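Local coordinates for DUF1116 domain-containing protein (Enterococcus faecalis, PDB 3CLQ) that is of unknown function but belongs to the family of the oxamate carbamoyltransferase subunit AllG, so it may have a related role, at residues P95-H99 and G276-F280; I53-N57 and D83-R87; K119-N125 and C243-A247; L176-L180 and T236-A240. One frame throughout, in Å; residues are numbered along the deposited sequence.

Contact 1: P95-H99 and G276-F280; sequences PCHEH and GNHWF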
loop_
_atom_site.group_PDB
_atom_site.type_symbol
_atom_site.label_atom_id
_atom_site.label_comp_id
_atom_site.label_asym_id
_atom_site.label_seq_id
_atom_site.Cartn_x
_atom_site.Cartn_y
_atom_site.Cartn_z
ATOM N N PRO B 95 26.780 -1.319 21.052
ATOM C CA PRO B 95 25.858 -1.525 19.926
ATOM C C PRO B 95 24.433 -1.858 20.346
ATOM O O PRO B 95 24.209 -2.545 21.351
ATOM C CB PRO B 95 26.469 -2.722 19.180
ATOM C CG PRO B 95 27.891 -2.787 19.619
ATOM C CD PRO B 95 27.888 -2.289 21.045
ATOM N N CYS B 96 23.472 -1.387 19.559
ATOM C CA CYS B 96 22.106 -1.801 19.716
ATOM C C CYS B 96 22.014 -3.305 19.747
ATOM O O CYS B 96 21.215 -3.881 20.500
ATOM C CB CYS B 96 21.279 -1.301 18.552
ATOM S SG CYS B 96 21.201 0.463 18.480
ATOM N N HIS B 97 22.803 -3.957 18.909
ATOM C CA HIS B 97 22.634 -5.383 18.791
ATOM C C HIS B 97 22.879 -6.124 20.074
ATOM O O HIS B 97 22.290 -7.175 20.297
ATOM C CB HIS B 97 23.433 -5.951 17.654
ATOM C CG HIS B 97 22.610 -6.168 16.437
ATOM N ND1 HIS B 97 22.571 -5.267 15.399
ATOM C CD2 HIS B 97 21.736 -7.151 16.120
ATOM C CE1 HIS B 97 21.734 -5.705 14.476
ATOM N NE2 HIS B 97 21.211 -6.845 14.892
ATOM N N GLU B 98 23.702 -5.550 20.941
ATOM C CA GLU B 98 24.054 -6.203 22.176
ATOM C C GLU B 98 23.090 -5.888 23.305
ATOM O O GLU B 98 23.284 -6.328 24.437
ATOM C CB GLU B 98 25.464 -5.836 22.561
ATOM C CG GLU B 98 26.480 -6.382 21.614
ATOM C CD GLU B 98 27.866 -6.199 22.145
ATOM O OE1 GLU B 98 28.819 -6.425 21.372
ATOM O OE2 GLU B 98 28.001 -5.820 23.334
ATOM N N HIS B 99 22.039 -5.142 22.975
ATOM C CA HIS B 99 20.937 -4.887 23.899
ATOM C C HIS B 99 19.617 -5.216 23.234
ATOM O O HIS B 99 18.589 -4.596 23.510
ATOM C CB HIS B 99 20.946 -3.438 24.351
ATOM C CG HIS B 99 22.141 -3.086 25.172
ATOM N ND1 HIS B 99 22.136 -3.135 26.549
ATOM C CD2 HIS B 99 23.388 -2.706 24.813
ATOM C CE1 HIS B 99 23.320 -2.771 27.007
ATOM N NE2 HIS B 99 24.098 -2.507 25.973
ATOM N N GLY B 276 26.114 -15.700 20.984
ATOM C CA GLY B 276 26.366 -14.519 21.809
ATOM C C GLY B 276 26.634 -13.250 21.030
ATOM O O GLY B 276 25.963 -12.958 20.027
ATOM N N ASN B 277 27.617 -12.490 21.501
ATOM C CA ASN B 277 28.024 -11.254 20.846
ATOM C C ASN B 277 29.418 -11.384 20.239
ATOM O O ASN B 277 30.189 -10.437 20.231
ATOM C CB ASN B 277 27.920 -10.067 21.812
ATOM C CG ASN B 277 26.473 -9.795 22.252
ATOM O OD1 ASN B 277 25.533 -9.983 21.482
ATOM N ND2 ASN B 277 26.299 -9.339 23.486
ATOM N N HIS B 278 29.730 -12.581 19.746
ATOM C CA HIS B 278 30.946 -12.820 18.963
ATOM C C HIS B 278 30.791 -12.202 17.558
ATOM O O HIS B 278 29.946 -12.628 16.770
ATOM C CB HIS B 278 31.242 -14.319 18.868
ATOM C CG HIS B 278 32.683 -14.627 18.618
ATOM N ND1 HIS B 278 33.340 -14.248 17.460
ATOM C CD2 HIS B 278 33.610 -15.251 19.387
ATOM C CE1 HIS B 278 34.599 -14.640 17.517
ATOM N NE2 HIS B 278 34.787 -15.256 18.673
ATOM N N TRP B 279 31.601 -11.186 17.263
ATOM C CA TRP B 279 31.441 -10.383 16.046
ATOM C C TRP B 279 32.511 -10.730 15.026
ATOM O O TRP B 279 33.648 -10.938 15.388
ATOM C CB TRP B 279 31.592 -8.893 16.367
ATOM C CG TRP B 279 30.483 -8.312 17.128
ATOM C CD1 TRP B 279 30.435 -8.104 18.466
ATOM C CD2 TRP B 279 29.229 -7.855 16.601
ATOM N NE1 TRP B 279 29.232 -7.543 18.817
ATOM C CE2 TRP B 279 28.471 -7.381 17.687
ATOM C CE3 TRP B 279 28.673 -7.801 15.317
ATOM C CZ2 TRP B 279 27.178 -6.858 17.527
ATOM C CZ3 TRP B 279 27.405 -7.281 15.165
ATOM C CH2 TRP B 279 26.668 -6.818 16.264
ATOM N N PHE B 280 32.145 -10.766 13.754
ATOM C CA PHE B 280 33.116 -10.898 12.689
ATOM C C PHE B 280 33.034 -9.643 11.863
ATOM O O PHE B 280 31.950 -9.253 11.434
ATOM C CB PHE B 280 32.808 -12.130 11.853
ATOM C CG PHE B 280 32.957 -13.400 12.621
ATOM C CD1 PHE B 280 34.193 -13.997 12.750
ATOM C CD2 PHE B 280 31.867 -13.973 13.257
ATOM C CE1 PHE B 280 34.338 -15.164 13.486
ATOM C CE2 PHE B 280 32.007 -15.141 13.997
ATOM C CZ PHE B 280 33.244 -15.737 14.109
#
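A short 3-10 turn, C96-E98, follows strand 92-95 and meets W279 and N277 of a second loop. That loop leads into strand 280-283, at the outer side of the antiparallel sheet that also contains strands 257-263 and 266-271. Two backbone bonds close the turn, E98 N to P95 O and H99 N to C96 O. The central polar link is between E98 and W279. Indole NE1 of W279 donates to OE1 of E98 at 2.8 Å, with an N-H...O angle of 163°. The carboxylate lies almost in the plane of the indole, and OE1 accepts through its anti lone pair, on the side away from OE2. The extended chain of E98 beyond CG carries the carboxylate out to the indole. N277 lies flat against the same glutamate, its amide stacked on the carboxylate with 6° between the planes. N277 CG is 3.5 Å from E98 CG. This part of the contact is the more open one, since N277 is exposed and E98 partly so. H97 adds the buried, apolar part. The side chains of H97 and W279 cross at about a right angle. P52 touches both E98 and W279, and T259 of strand 257-263 touches both H97 and W279. The indole is thus gripped at two points of its rim: NE1 is bonded to the glutamate, and at the six-membered ring CH2 of W279 meets CB of H97 at 3.6 Å.

Contact 2: I53-N57 and D83-R87; sequences ITYEN and DRVAR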
loop_
_atom_site.group_PDB
_atom_site.type_symbol
_atom_site.label_atom_id
_atom_site.label_comp_id
_atom_site.label_asym_id
_atom_site.label_seq_id
_atom_site.Cartn_x
_atom_site.Cartn_y
_atom_site.Cartn_z
ATOM N N ILE B 53 32.627 -0.325 18.665
ATOM C CA ILE B 53 33.513 0.724 18.169
ATOM C C ILE B 53 33.666 1.826 19.219
ATOM O O ILE B 53 32.687 2.396 19.689
ATOM C CB ILE B 53 32.984 1.322 16.842
ATOM C CG1 ILE B 53 33.985 2.302 16.236
ATOM C CG2 ILE B 53 31.639 2.001 17.065
ATOM C CD1 ILE B 53 33.865 2.447 14.753
ATOM N N THR B 54 34.891 2.121 19.604
ATOM C CA THR B 54 35.096 3.232 20.517
ATOM C C THR B 54 34.641 4.537 19.871
ATOM O O THR B 54 34.430 4.594 18.661
ATOM C CB THR B 54 36.553 3.351 20.944
ATOM O OG1 THR B 54 37.364 3.440 19.774
ATOM C CG2 THR B 54 36.961 2.133 21.735
ATOM N N TYR B 55 34.489 5.575 20.686
ATOM C CA TYR B 55 34.009 6.854 20.204
ATOM C C TYR B 55 35.058 7.493 19.309
ATOM O O TYR B 55 34.736 7.952 18.214
ATOM C CB TYR B 55 33.653 7.775 21.368
ATOM C CG TYR B 55 33.345 9.193 20.952
ATOM C CD1 TYR B 55 32.113 9.522 20.408
ATOM C CD2 TYR B 55 34.288 10.211 21.102
ATOM C CE1 TYR B 55 31.819 10.820 20.022
ATOM C CE2 TYR B 55 34.002 11.521 20.722
ATOM C CZ TYR B 55 32.760 11.817 20.183
ATOM O OH TYR B 55 32.450 13.105 19.799
ATOM N N GLU B 56 36.311 7.508 19.760
ATOM C CA GLU B 56 37.370 8.148 18.977
ATOM C C GLU B 56 37.469 7.598 17.562
ATOM O O GLU B 56 37.848 8.315 16.643
ATOM C CB GLU B 56 38.747 8.061 19.660
ATOM C CG GLU B 56 38.852 8.790 20.982
ATOM C CD GLU B 56 38.048 8.093 22.053
ATOM O OE1 GLU B 56 38.004 6.841 22.024
ATOM O OE2 GLU B 56 37.441 8.784 22.905
ATOM N N ASN B 57 37.130 6.332 17.367
ATOM C CA ASN B 57 37.202 5.793 16.016
ATOM C C ASN B 57 35.914 5.932 15.202
ATOM O O ASN B 57 35.893 5.585 14.024
ATOM C CB ASN B 57 37.749 4.365 16.016
ATOM C CG ASN B 57 39.105 4.271 16.706
ATOM O OD1 ASN B 57 39.908 5.215 16.668
ATOM N ND2 ASN B 57 39.367 3.140 17.351
ATOM N N ASP B 83 31.199 16.692 22.737
ATOM C CA ASP B 83 32.410 16.032 22.273
ATOM C C ASP B 83 33.456 15.816 23.393
ATOM O O ASP B 83 34.194 14.824 23.386
ATOM C CB ASP B 83 33.021 16.824 21.112
ATOM C CG ASP B 83 34.274 16.178 20.566
ATOM O OD1 ASP B 83 34.358 14.924 20.623
ATOM O OD2 ASP B 83 35.179 16.914 20.088
ATOM N N ARG B 84 33.519 16.736 24.355
ATOM C CA ARG B 84 34.433 16.545 25.474
ATOM C C ARG B 84 33.966 15.431 26.412
ATOM O O ARG B 84 34.754 14.574 26.813
ATOM C CB ARG B 84 34.639 17.847 26.245
ATOM C CG ARG B 84 35.870 17.847 27.129
ATOM C CD ARG B 84 36.065 19.197 27.819
ATOM N NE ARG B 84 34.842 19.609 28.503
ATOM C CZ ARG B 84 33.948 20.449 27.978
ATOM N NH1 ARG B 84 32.853 20.756 28.664
ATOM N NH2 ARG B 84 34.149 20.986 26.765
ATOM N N VAL B 85 32.684 15.441 26.757
ATOM C CA VAL B 85 32.125 14.426 27.651
ATOM C C VAL B 85 32.257 13.005 27.091
ATOM O O VAL B 85 32.597 12.063 27.824
ATOM C CB VAL B 85 30.640 14.709 27.952
ATOM C CG1 VAL B 85 30.110 13.753 29.021
ATOM C CG2 VAL B 85 30.462 16.155 28.377
ATOM N N ALA B 86 31.982 12.855 25.792
ATOM C CA ALA B 86 32.079 11.543 25.154
ATOM C C ALA B 86 33.493 10.955 25.249
ATOM O O ALA B 86 33.662 9.753 25.509
ATOM C CB ALA B 86 31.613 11.616 23.698
ATOM N N ARG B 87 34.496 11.822 25.055
ATOM C CA ARG B 87 35.913 11.432 25.111
ATOM C C ARG B 87 36.423 11.095 26.518
ATOM O O ARG B 87 37.444 10.412 26.656
ATOM C CB ARG B 87 36.798 12.527 24.500
ATOM C CG ARG B 87 36.712 12.626 22.992
ATOM C CD ARG B 87 37.592 13.738 22.458
ATOM N NE ARG B 87 38.146 13.371 21.159
ATOM C CZ ARG B 87 37.473 13.428 20.011
ATOM N NH1 ARG B 87 36.217 13.848 19.987
ATOM N NH2 ARG B 87 38.054 13.063 18.879
#
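Y55 and A86 make the apolar core. The methyl CB of A86 sits over one face of the phenol ring, 3.6 Å from the centroid of Y55 and only 8° off the ring normal. This is a CH-pi contact, centred on the ring. A chi1 of 171° swings the Y55 ring away from its own backbone N and across to the helix. R87 adds aliphatic packing. Its CG comes to 3.7 Å from Y55 CE2, but its guanidinium is less surely placed, because NH1 lies too close to a neighbouring atom in the model. The contact joins the loop between strand 45-48 and helix 60-73 to the last turn of helix 79-87. Helix 60-73 packs against the same tyrosine through K63 and V66, so Y55 is wedged between two successive helices. The hydrogen bonds gather at the phenol oxygen. Y55 OH donates to D83 OD1 at 2.8 Å, although the exact place of OD1 is uncertain. The same hydroxyl is also bonded to Q67 of helix 60-73. Charged groups lie on the exposed side. E56 bends at chi2 (70°), and its OE2 comes to 3.8 Å from CA of R87. The opposite charges do not touch, as E56 OE2 is 5.0 Å from R87 NE.

Contact 3: K119-N125 and C243-A247; sequences KNETYGN and CALDA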
loop_
_atom_site.group_PDB
_atom_site.type_symbol
_atom_site.label_atom_id
_atom_site.label_comp_id
_atom_site.label_asym_id
_atom_site.label_seq_id
_atom_site.Cartn_x
_atom_site.Cartn_y
_atom_site.Cartn_z
ATOM N N LYS B 119 7.593 -7.992 20.677
ATOM C CA LYS B 119 7.771 -9.211 21.446
ATOM C C LYS B 119 7.458 -10.377 20.551
ATOM O O LYS B 119 6.498 -10.326 19.813
ATOM C CB LYS B 119 6.831 -9.204 22.648
ATOM C CG LYS B 119 7.089 -10.263 23.691
ATOM C CD LYS B 119 6.227 -9.981 24.932
ATOM C CE LYS B 119 5.390 -11.207 25.373
ATOM N NZ LYS B 119 4.266 -11.501 24.399
ATOM N N ASN B 120 8.270 -11.425 20.599
ATOM C CA ASN B 120 8.012 -12.588 19.771
ATOM C C ASN B 120 6.876 -13.471 20.311
ATOM O O ASN B 120 7.022 -14.115 21.351
ATOM C CB ASN B 120 9.281 -13.407 19.637
ATOM C CG ASN B 120 9.231 -14.360 18.460
ATOM O OD1 ASN B 120 8.152 -14.761 18.004
ATOM N ND2 ASN B 120 10.410 -14.736 17.958
ATOM N N GLU B 121 5.758 -13.524 19.589
ATOM C CA GLU B 121 4.602 -14.311 20.032
ATOM C C GLU B 121 4.921 -15.807 20.076
ATOM O O GLU B 121 4.306 -16.561 20.836
ATOM C CB GLU B 121 3.380 -14.064 19.143
ATOM C CG GLU B 121 2.081 -14.680 19.656
ATOM C CD GLU B 121 0.893 -14.542 18.673
ATOM O OE1 GLU B 121 0.713 -15.414 17.779
ATOM O OE2 GLU B 121 0.116 -13.571 18.801
ATOM N N THR B 122 5.877 -16.247 19.267
ATOM C CA THR B 122 6.167 -17.664 19.218
ATOM C C THR B 122 7.221 -18.043 20.257
ATOM O O THR B 122 7.075 -19.049 20.957
ATOM C CB THR B 122 6.639 -18.078 17.814
ATOM O OG1 THR B 122 5.709 -17.609 16.846
ATOM C CG2 THR B 122 6.748 -19.593 17.691
ATOM N N TYR B 123 8.268 -17.230 20.362
ATOM C CA TYR B 123 9.491 -17.636 21.063
ATOM C C TYR B 123 9.763 -16.755 22.287
ATOM O O TYR B 123 10.666 -17.019 23.100
ATOM C CB TYR B 123 10.681 -17.679 20.075
ATOM C CG TYR B 123 10.519 -18.813 19.073
ATOM C CD1 TYR B 123 10.512 -20.136 19.526
ATOM C CD2 TYR B 123 10.322 -18.578 17.693
ATOM C CE1 TYR B 123 10.326 -21.210 18.660
ATOM C CE2 TYR B 123 10.133 -19.663 16.794
ATOM C CZ TYR B 123 10.128 -20.990 17.306
ATOM O OH TYR B 123 9.954 -22.130 16.530
ATOM N N GLY B 124 8.970 -15.698 22.397
ATOM C CA GLY B 124 8.930 -14.906 23.598
ATOM C C GLY B 124 10.088 -13.985 23.873
ATOM O O GLY B 124 10.242 -13.513 25.006
ATOM N N ASN B 125 10.918 -13.727 22.871
ATOM C CA ASN B 125 11.998 -12.770 23.051
ATOM C C ASN B 125 11.558 -11.396 22.570
ATOM O O ASN B 125 10.650 -11.269 21.751
ATOM C CB ASN B 125 13.266 -13.221 22.341
ATOM C CG ASN B 125 13.104 -13.241 20.833
ATOM O OD1 ASN B 125 12.409 -14.109 20.289
ATOM N ND2 ASN B 125 13.748 -12.287 20.138
ATOM N N CYS B 243 13.723 -9.157 15.933
ATOM C CA CYS B 243 12.973 -10.048 16.787
ATOM C C CYS B 243 12.949 -11.481 16.239
ATOM O O CYS B 243 13.203 -12.418 16.983
ATOM C CB CYS B 243 11.572 -9.506 16.982
ATOM S SG CYS B 243 10.478 -10.575 17.938
ATOM N N ALA B 244 12.661 -11.650 14.951
ATOM C CA ALA B 244 12.721 -12.974 14.329
ATOM C C ALA B 244 14.144 -13.560 14.300
ATOM O O ALA B 244 14.394 -14.656 14.809
ATOM C CB ALA B 244 12.155 -12.915 12.934
ATOM N N LEU B 245 15.080 -12.826 13.709
ATOM C CA LEU B 245 16.474 -13.248 13.671
ATOM C C LEU B 245 17.063 -13.718 15.027
ATOM O O LEU B 245 17.650 -14.804 15.118
ATOM C CB LEU B 245 17.332 -12.158 13.068
ATOM C CG LEU B 245 17.611 -12.242 11.563
ATOM C CD1 LEU B 245 17.170 -13.583 11.031
ATOM C CD2 LEU B 245 16.970 -11.116 10.795
ATOM N N ASP B 246 16.892 -12.929 16.081
ATOM C CA ASP B 246 17.400 -13.333 17.406
ATOM C C ASP B 246 16.894 -14.688 17.884
ATOM O O ASP B 246 17.569 -15.365 18.682
ATOM C CB ASP B 246 17.054 -12.303 18.466
ATOM C CG ASP B 246 17.884 -11.062 18.356
ATOM O OD1 ASP B 246 18.719 -10.957 17.416
ATOM O OD2 ASP B 246 17.700 -10.188 19.228
ATOM N N ALA B 247 15.711 -15.087 17.410
ATOM C CA ALA B 247 15.170 -16.369 17.839
ATOM C C ALA B 247 15.824 -17.499 17.081
ATOM O O ALA B 247 15.751 -18.650 17.495
ATOM C CB ALA B 247 13.680 -16.416 17.688
#
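N125 and C243 form the polar centre of this contact between a beta-hairpin turn and helix 234-247. ND2 of N125 donates to C243 O at 3.2 Å. The bond is nearly straight (170°) and lies in the carbonyl plane, on a lone pair. A chi1 of 66° places CG of N125 between its own backbone N and carbonyl carbon, and from there ND2 points at the helix. N120 packs beside it. Its CB lies 3.5 Å from C243 SG, and its ND2 donates to N125 OD1 at 3.1 Å. A247 CB fills the corner between the two amides, 3.7 Å from N120 ND2 and the same from N125 OD1. N120 OD1 accepts from T122 N, making an Asx turn. The outer side is looser. There Y123 reaches A247 only at 4.0 Å, from CD2 to CB, while E121 and G124 of the turn are exposed. The C243 carbonyl, in the last part of the helix, thus finds a partner in a side chain of the hairpin. N120, itself bonded to S24 and K25, probably limits rotation of the N125 amide.

Contact 4: L176-L180 and T236-A240; sequences LRLML and TWMGA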
loop_
_atom_site.group_PDB
_atom_site.type_symbol
_atom_site.label_atom_id
_atom_site.label_comp_id
_atom_site.label_asym_id
_atom_site.label_seq_id
_atom_site.Cartn_x
_atom_site.Cartn_y
_atom_site.Cartn_z
ATOM N N LEU B 176 3.219 -7.820 13.368
ATOM C CA LEU B 176 4.100 -7.187 12.441
ATOM C C LEU B 176 4.392 -8.079 11.238
ATOM O O LEU B 176 4.506 -7.602 10.113
ATOM C CB LEU B 176 5.356 -6.792 13.173
ATOM C CG LEU B 176 5.548 -5.338 13.615
ATOM C CD1 LEU B 176 4.266 -4.519 13.725
ATOM C CD2 LEU B 176 6.358 -5.285 14.918
ATOM N N ARG B 177 4.498 -9.382 11.451
ATOM C CA ARG B 177 4.772 -10.242 10.314
ATOM C C ARG B 177 3.602 -10.229 9.352
ATOM O O ARG B 177 3.786 -10.303 8.156
ATOM C CB ARG B 177 5.104 -11.669 10.725
ATOM C CG ARG B 177 5.684 -12.472 9.586
ATOM C CD ARG B 177 5.820 -13.925 9.964
ATOM N NE ARG B 177 4.513 -14.560 10.121
ATOM C CZ ARG B 177 4.328 -15.790 10.594
ATOM N NH1 ARG B 177 5.362 -16.541 10.958
ATOM N NH2 ARG B 177 3.106 -16.277 10.694
ATOM N N LEU B 178 2.397 -10.128 9.867
ATOM C CA LEU B 178 1.263 -9.969 8.977
ATOM C C LEU B 178 1.378 -8.664 8.181
ATOM O O LEU B 178 1.229 -8.664 6.957
ATOM C CB LEU B 178 -0.055 -10.009 9.750
ATOM C CG LEU B 178 -1.337 -9.821 8.916
ATOM C CD1 LEU B 178 -1.565 -10.941 7.899
ATOM C CD2 LEU B 178 -2.547 -9.659 9.834
HETATM N N MSE B 179 1.643 -7.556 8.863
HETATM C CA MSE B 179 1.619 -6.267 8.185
HETATM C C MSE B 179 2.725 -6.203 7.137
HETATM O O MSE B 179 2.553 -5.679 6.043
HETATM C CB MSE B 179 1.729 -5.123 9.184
HETATM C CG MSE B 179 1.387 -3.776 8.598
HETATM SE SE MSE B 179 1.182 -2.374 9.979
HETATM C CE MSE B 179 -0.630 -2.807 10.611
ATOM N N LEU B 180 3.840 -6.797 7.463
ATOM C CA LEU B 180 4.950 -6.845 6.574
ATOM C C LEU B 180 4.572 -7.731 5.427
ATOM O O LEU B 180 4.783 -7.407 4.309
ATOM C CB LEU B 180 6.128 -7.396 7.327
ATOM C CG LEU B 180 7.388 -7.545 6.536
ATOM C CD1 LEU B 180 8.510 -7.169 7.366
ATOM C CD2 LEU B 180 7.530 -8.921 6.098
ATOM N N THR B 236 10.250 0.086 12.381
ATOM C CA THR B 236 9.361 -0.971 12.800
ATOM C C THR B 236 9.758 -2.297 12.151
ATOM O O THR B 236 9.786 -3.336 12.802
ATOM C CB THR B 236 7.907 -0.604 12.473
ATOM O OG1 THR B 236 7.672 0.765 12.833
ATOM C CG2 THR B 236 6.927 -1.496 13.226
ATOM N N TRP B 237 10.107 -2.279 10.877
ATOM C CA TRP B 237 10.454 -3.536 10.240
ATOM C C TRP B 237 11.820 -4.059 10.695
ATOM O O TRP B 237 12.034 -5.261 10.802
ATOM C CB TRP B 237 10.362 -3.400 8.724
ATOM C CG TRP B 237 9.073 -2.728 8.283
ATOM C CD1 TRP B 237 8.947 -1.655 7.416
ATOM C CD2 TRP B 237 7.741 -3.057 8.700
ATOM N NE1 TRP B 237 7.618 -1.311 7.264
ATOM C CE2 TRP B 237 6.854 -2.152 8.038
ATOM C CE3 TRP B 237 7.202 -4.041 9.543
ATOM C CZ2 TRP B 237 5.458 -2.211 8.199
ATOM C CZ3 TRP B 237 5.830 -4.085 9.724
ATOM C CH2 TRP B 237 4.965 -3.169 9.048
HETATM N N MSE B 238 12.730 -3.155 10.999
HETATM C CA MSE B 238 14.040 -3.557 11.500
HETATM C C MSE B 238 13.825 -4.328 12.774
HETATM O O MSE B 238 14.431 -5.389 13.004
HETATM C CB MSE B 238 14.947 -2.341 11.744
HETATM C CG MSE B 238 15.380 -1.673 10.445
HETATM SE SE MSE B 238 16.238 0.078 10.616
HETATM C CE MSE B 238 16.103 0.661 8.735
ATOM N N GLY B 239 12.913 -3.800 13.582
ATOM C CA GLY B 239 12.644 -4.357 14.899
ATOM C C GLY B 239 11.998 -5.716 14.777
ATOM O O GLY B 239 12.316 -6.632 15.550
ATOM N N ALA B 240 11.092 -5.827 13.801
ATOM C CA ALA B 240 10.465 -7.080 13.465
ATOM C C ALA B 240 11.526 -8.096 13.118
ATOM O O ALA B 240 11.591 -9.164 13.732
ATOM C CB ALA B 240 9.556 -6.892 12.292
#
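W237 meets L176, M179 and L180 with the six-membered part of its indole. At its CB, chi1 of -47° puts CG anti to the carbonyl carbon and turns the ring toward the other helix. CE3 of W237 comes first, 4.0 Å from L180 CD1. CZ3 is next. It lies 3.8 Å from the backbone O of L176 and 4.1 Å from CG of the same leucine. At the far end CH2 meets CG of M179, a selenomethionine, at 3.7 Å. The selenium stands at the ring edge, 5.3 Å from the six-membered centroid of W237 and 80° off its normal, a Met-aromatic contact. This is buried helix-to-helix packing between helices 176-183 and 234-247. The two segments cross at -124°, with axes 10.4 Å apart. L201 of helix 195-210 touches both M179 and T236, so a third helix packs beside the pair. On the pyrrole side, W237 NE1 makes a weak hydrogen bond to S233. L176 also reaches past the indole to the helix itself. Its CD1 meets T236 CG2 at 4.1 Å, and its CB faces the methyl of A240. The hydroxyl of T236 is bonded to H116 of strand 114-120.

Overall arrangement
From the N terminus, contact 2 comes first. It closes a short loop of mostly helical chain, from 53-57 to 83-87, before any other contact opens. Contacts 1, 3 and 4 then open in that order, at 95-99, 119-125 and 176-180. They close in reverse, at 236-240, 243-247 and 276-280, so contact 4 lies within contact 3 and contact 3 within contact 1. None cross. Contacts 3 and 4 share helix 234-247, with centres about 12 Å apart, and tie it to a hairpin and to helix 176-183. Contact 1 joins two loops, one leading into strand 280-283. Contact 2 lies about 33 Å from contacts 3 and 4, centre to centre.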